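Local coordinates for endoglucanase (Clostridium thermocellum, PDB 2E4T), which hydrolyses internal beta-1,4-glucosidic bonds in cellulose and probably in xyloglucan, this chain being the glycoside hydrolase family 44 module of a larger cellulase, at residues 335-338 against 339-343. Numbering follows the deposited sequence.
Sequences FLPI and LPNLL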
ATOM      1  N   PHE A 335      10.603 -11.466  14.201  1.00  6.73           N
ATOM      2  CA  PHE A 335       9.646 -11.169  13.125  1.00  6.51           C
ATOM      3  C   PHE A 335      10.253 -10.285  12.033  1.00  6.42           C
ATOM      4  O   PHE A 335       9.523  -9.832  11.143  1.00  6.89           O
ATOM      5  CB  PHE A 335       8.392 -10.511  13.707  1.00  6.60           C
ATOM      6  CG  PHE A 335       7.660 -11.410  14.660  1.00  7.10           C
ATOM      7  CD1 PHE A 335       6.738 -12.346  14.174  1.00  7.14           C
ATOM      8  CD2 PHE A 335       7.870 -11.319  16.039  1.00  8.07           C
ATOM      9  CE1 PHE A 335       6.083 -13.166  15.044  1.00  8.63           C
ATOM     10  CE2 PHE A 335       7.166 -12.146  16.925  1.00  9.32           C
ATOM     11  CZ  PHE A 335       6.278 -13.058  16.424  1.00  9.46           C
ATOM     12  N   LEU A 336      11.579 -10.031  12.115  1.00  6.58           N
ATOM     13  CA  LEU A 336      12.279  -9.191  11.135  1.00  6.79           C
ATOM     14  C   LEU A 336      13.237 -10.077  10.344  1.00  6.86           C
ATOM     15  O   LEU A 336      13.802 -11.041  10.886  1.00  8.11           O
ATOM     16  CB  LEU A 336      13.047  -8.091  11.825  1.00  7.50           C
ATOM     17  CG  LEU A 336      12.192  -7.131  12.625  1.00  7.82           C
ATOM     18  CD1 LEU A 336      13.090  -6.049  13.274  1.00  9.31           C
ATOM     19  CD2 LEU A 336      11.081  -6.490  11.740  1.00  8.88           C
ATOM     20  N   PRO A 337      13.470  -9.762   9.056  1.00  6.48           N
ATOM     21  CA  PRO A 337      12.901  -8.638   8.315  1.00  6.13           C
ATOM     22  C   PRO A 337      11.427  -8.884   8.023  1.00  5.80           C
ATOM     23  O   PRO A 337      10.963 -10.039   7.908  1.00  6.28           O
ATOM     24  CB  PRO A 337      13.725  -8.599   7.032  1.00  7.16           C
ATOM     25  CG  PRO A 337      14.208 -10.050   6.845  1.00  7.62           C
ATOM     26  CD  PRO A 337      14.427 -10.555   8.250  1.00  7.56           C
ATOM     27  N   ILE A 338      10.625  -7.811   7.922  1.00  5.64           N
ATOM     28  CA  ILE A 338       9.180  -8.000   7.992  1.00  5.45           C
ATOM     29  C   ILE A 338       8.592  -8.616   6.733  1.00  5.69           C
ATOM     30  O   ILE A 338       7.698  -9.470   6.860  1.00  5.92           O
ATOM     31  CB  ILE A 338       8.462  -6.677   8.412  1.00  5.96           C
ATOM     32  CG1 ILE A 338       6.995  -6.934   8.767  1.00  6.86           C
ATOM     33  CG2 ILE A 338       8.599  -5.572   7.403  1.00  6.91           C
ATOM     34  CD1 ILE A 338       6.777  -7.811   9.990  1.00  9.45           C
ATOM     35  N   LEU A 339       9.021  -8.242   5.515  1.00  5.62           N
ATOM     36  CA  LEU A 339       8.377  -8.825   4.351  1.00  5.96           C
ATOM     37  C   LEU A 339       8.632 -10.344   4.271  1.00  5.87           C
ATOM     38  O   LEU A 339       7.673 -11.090   4.043  1.00  6.21           O
ATOM     39  CB  LEU A 339       8.722  -8.129   3.036  1.00  6.34           C
ATOM     40  CG  LEU A 339       8.352  -6.643   2.976  1.00  6.34           C
ATOM     41  CD1 LEU A 339       8.804  -6.074   1.622  1.00  7.24           C
ATOM     42  CD2 LEU A 339       6.855  -6.391   3.205  1.00  7.72           C
ATOM     43  N   PRO A 340       9.860 -10.826   4.455  1.00  6.09           N
ATOM     44  CA  PRO A 340      10.039 -12.299   4.421  1.00  6.81           C
ATOM     45  C   PRO A 340       9.249 -12.996   5.510  1.00  6.72           C
ATOM     46  O   PRO A 340       8.779 -14.121   5.296  1.00  7.32           O
ATOM     47  CB  PRO A 340      11.600 -12.446   4.577  1.00  7.50           C
ATOM     48  CG  PRO A 340      12.133 -11.181   3.936  1.00  7.83           C
ATOM     49  CD  PRO A 340      11.172 -10.114   4.459  1.00  6.54           C
ATOM     50  N   ASN A 341       9.100 -12.375   6.692  1.00  6.20           N
ATOM     51  CA  ASN A 341       8.275 -13.003   7.734  1.00  6.29           C
ATOM     52  C   ASN A 341       6.802 -13.109   7.297  1.00  5.99           C
ATOM     53  O   ASN A 341       6.159 -14.151   7.513  1.00  6.70           O
ATOM     54  CB  ASN A 341       8.447 -12.323   9.087  1.00  7.01           C
ATOM     55  CG  ASN A 341       9.636 -12.893   9.814  1.00  7.33           C
ATOM     56  OD1 ASN A 341       9.478 -13.841  10.594  1.00  9.24           O
ATOM     57  ND2 ASN A 341      10.829 -12.401   9.564  1.00  7.84           N
ATOM     58  N   LEU A 342       6.259 -12.027   6.714  1.00  5.87           N
ATOM     59  CA  LEU A 342       4.871 -12.082   6.240  1.00  5.99           C
ATOM     60  C   LEU A 342       4.739 -13.134   5.125  1.00  5.73           C
ATOM     61  O   LEU A 342       3.768 -13.908   5.082  1.00  6.52           O
ATOM     62  CB  LEU A 342       4.423 -10.702   5.756  1.00  5.82           C
ATOM     63  CG  LEU A 342       4.289  -9.662   6.867  1.00  5.71           C
ATOM     64  CD1 LEU A 342       4.167  -8.250   6.272  1.00  6.88           C
ATOM     65  CD2 LEU A 342       3.063  -9.971   7.773  1.00  6.97           C
ATOM     66  N   LEU A 343       5.693 -13.119   4.175  1.00  6.14           N
ATOM     67  CA  LEU A 343       5.619 -14.045   3.043  1.00  6.65           C
ATOM     68  C   LEU A 343       5.787 -15.521   3.511  1.00  6.94           C
ATOM     69  O   LEU A 343       5.138 -16.416   2.954  1.00  7.52           O
ATOM     70  CB  LEU A 343       6.651 -13.688   1.991  1.00  7.83           C
ATOM     71  CG  LEU A 343       6.359 -12.357   1.285  1.00  8.22           C
ATOM     72  CD1 LEU A 343       7.605 -11.882   0.552  1.00 10.29           C
ATOM     73  CD2 LEU A 343       5.175 -12.461   0.331  1.00  9.90           C
TER
HETATM   74  O   HOH W   1      12.865 -13.707  11.259  1.00 19.44           O
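Pro337 and Asn341 meet where the chain turns from a loop into helix 338-349, with Pro337 as the N-cap residue. A cis peptide bond joins Leu336 to Pro337, and the helical bonding starts directly after it: Asn341 N reaches Pro337 O at 3.2 Å, and Leu342 N reaches Ile338 O at 2.9 Å. Both are i to i+4 bonds, which define the first turn.

The Asn341 side chain folds back over the loop and gives Pro337 O a second donor. Its ND2 lies 2.9 Å from Pro337 O; the bond is nearly straight at 171° and in the plane of the amide, although ND2 stands 36° above the carbonyl plane. ND2 also donates to a water that lies within hydrogen-bonding distance of Leu336 O and may donate to it, while Asn341 OD1 accepts from Arg255. With bonds on both its nitrogen and its oxygen, the amide is restrained in rotation. Phe335 O sits over the face of this amide, 3.3 Å from Asn341 CG; it is also near ND2, but at a poor angle for a hydrogen bond.

Beside this polar group, the rings of Pro337 and Pro340 cross at about a right angle, CG to CG at 3.7 Å. Ile338 and Leu342 approach at a slant: with chi1 at -168°, Ile338 CG1 swings away from the backbone N to the side of the carbonyl carbon, which brings it within 4.0 Å of Leu342 CD1, one turn on.

The turn belongs to the TIM-like barrel, where helix 338-349 is followed in the chain by strand 354-360 of the parallel barrel sheet. Leu339 and Leu343 pack on that strand, Ile338 lies against helix 235-240, and Leu342 and the ring of Phe335 meet Trp256. Backbone bonds from Ile338 and Leu339 to Thr316 and Leu317 tie the helix start to a neighbouring loop.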